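Local coordinates for protein ethylbenzene dehydrogenase alpha-subunit (Aromatoleum aromaticum, PDB 2IVF) that forms the alpha-subunit of a molybdenum enzyme of the molybdopterin oxidoreductase family, holding two pterin guanine dinucleotides, a molybdenum atom and an iron-sulfur cluster, at residues A[909-912]-A[913-917]. Numbering follows the deposited sequence.
Sequences PNVQ and PKQCI
Q912 and Q915 are joined by two hydrogen bonds: one closes a type II beta turn, and the other, to a side-chain oxygen, braces it. The turn bond runs from Q915 N to Q912 O at 2.9 Å, its donor well above the carbonyl plane. The second joins Q912 N to Q915 OE1 at 3.0 Å, in the plane of the amide carbonyl and with a C=O...N angle of 156°. Q915 reaches back because CG lies anti to its backbone N (chi1 175°) and the chain stays extended. P913 and K914 occupy the turn corners, K914 with positive phi (70°). A water donates both to Q912 OE1 (3.0 Å) and to P913 O (2.7 Å), while Q912 NE2 bonds to P283 O and V298 O.

The apolar part is small: V911 CG2 lies 4.2 Å from I917 CD1. Separately, V911 CG1 makes a close methyl-to-carbonyl van der Waals approach to Q915 O, at 3.2 Å.

The loop after strand 900-908 ends in this turn, which leads into strand 915-917 of the dinucleotide-binding domain, with W139 of the beta-subunit packing on Q912 and P913. With OE1 taken by Q912 N and NE2 by T846 OG1 and D284 OD1, the Q915 amide is probably fixed in rotation; the side chain of Q915 lies about 5 Å from the bound MGD.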
loop_
_atom_site.group_PDB
_atom_site.type_symbol
_atom_site.label_atom_id
_atom_site.label_comp_id
_atom_site.label_asym_id
_atom_site.label_seq_id
_atom_site.Cartn_x
_atom_site.Cartn_y
_atom_site.Cartn_z
ATOM N N PRO A 909 -20.327 4.159 -3.513
ATOM C CA PRO A 909 -21.335 3.160 -3.896
ATOM C C PRO A 909 -20.827 1.718 -3.854
ATOM O O PRO A 909 -21.615 0.793 -3.967
ATOM C CB PRO A 909 -21.706 3.543 -5.317
ATOM C CG PRO A 909 -20.704 4.466 -5.786
ATOM C CD PRO A 909 -19.950 5.030 -4.622
ATOM N N ASN A 910 -19.515 1.532 -3.758
ATOM C CA ASN A 910 -18.961 0.205 -3.851
ATOM C C ASN A 910 -18.946 -0.534 -2.522
ATOM O O ASN A 910 -18.555 -1.671 -2.486
ATOM C CB ASN A 910 -17.573 0.203 -4.469
ATOM C CG ASN A 910 -16.600 1.101 -3.735
ATOM O OD1 ASN A 910 -16.592 1.146 -2.519
ATOM N ND2 ASN A 910 -15.808 1.834 -4.479
ATOM N N VAL A 911 -19.348 0.132 -1.456
ATOM C CA VAL A 911 -19.503 -0.530 -0.146
ATOM C C VAL A 911 -20.855 -1.192 -0.098
ATOM O O VAL A 911 -21.882 -0.590 -0.460
ATOM C CB VAL A 911 -19.386 0.493 0.986
ATOM C CG1 VAL A 911 -19.604 -0.199 2.355
ATOM C CG2 VAL A 911 -18.026 1.167 0.926
ATOM N N GLN A 912 -20.911 -2.425 0.374
ATOM C CA GLN A 912 -22.206 -3.079 0.478
ATOM C C GLN A 912 -23.061 -2.362 1.501
ATOM O O GLN A 912 -22.555 -1.961 2.583
ATOM C CB GLN A 912 -22.021 -4.546 0.854
ATOM C CG GLN A 912 -23.315 -5.292 0.880
ATOM C CD GLN A 912 -23.138 -6.790 1.084
ATOM O OE1 GLN A 912 -23.884 -7.387 1.825
ATOM N NE2 GLN A 912 -22.158 -7.395 0.417
ATOM N N PRO A 913 -24.364 -2.185 1.222
ATOM C CA PRO A 913 -25.213 -1.662 2.295
ATOM C C PRO A 913 -25.071 -2.410 3.624
ATOM O O PRO A 913 -25.135 -3.653 3.646
ATOM C CB PRO A 913 -26.636 -1.881 1.757
ATOM C CG PRO A 913 -26.462 -1.664 0.256
ATOM C CD PRO A 913 -25.139 -2.393 -0.018
ATOM N N LYS A 914 -24.903 -1.642 4.694
ATOM C CA LYS A 914 -24.761 -2.149 6.080
ATOM C C LYS A 914 -23.443 -2.864 6.305
ATOM O O LYS A 914 -23.235 -3.477 7.322
ATOM C CB LYS A 914 -25.945 -3.010 6.508
ATOM C CG LYS A 914 -27.332 -2.328 6.347
ATOM C CD LYS A 914 -27.387 -0.878 6.826
ATOM C CE LYS A 914 -28.761 -0.196 6.455
ATOM N NZ LYS A 914 -28.868 -0.000 4.944
ATOM N N GLN A 915 -22.545 -2.729 5.362
ATOM C CA GLN A 915 -21.131 -3.019 5.593
ATOM C C GLN A 915 -20.482 -1.655 5.858
ATOM O O GLN A 915 -20.905 -0.663 5.275
ATOM C CB GLN A 915 -20.510 -3.660 4.349
ATOM C CG GLN A 915 -18.982 -3.919 4.418
ATOM C CD GLN A 915 -18.352 -4.209 3.075
ATOM O OE1 GLN A 915 -18.922 -3.901 2.056
ATOM N NE2 GLN A 915 -17.152 -4.787 3.088
ATOM N N CYS A 916 -19.445 -1.590 6.686
ATOM C CA CYS A 916 -18.533 -0.437 6.619
ATOM C C CYS A 916 -17.137 -1.009 6.765
ATOM O O CYS A 916 -16.947 -2.124 7.279
ATOM C CB CYS A 916 -18.808 0.598 7.702
ATOM S SG CYS A 916 -18.693 -0.065 9.410
ATOM N N ILE A 917 -16.168 -0.250 6.286
ATOM C CA ILE A 917 -14.819 -0.736 6.139
ATOM C C ILE A 917 -13.821 0.236 6.723
ATOM O O ILE A 917 -13.860 1.436 6.404
ATOM C CB ILE A 917 -14.467 -0.840 4.652
ATOM C CG1 ILE A 917 -15.522 -1.680 3.902
ATOM C CG2 ILE A 917 -13.043 -1.414 4.459
ATOM C CD1 ILE A 917 -15.318 -1.667 2.368
HETATM O O HOH W 1 -26.336 -5.803 2.657
#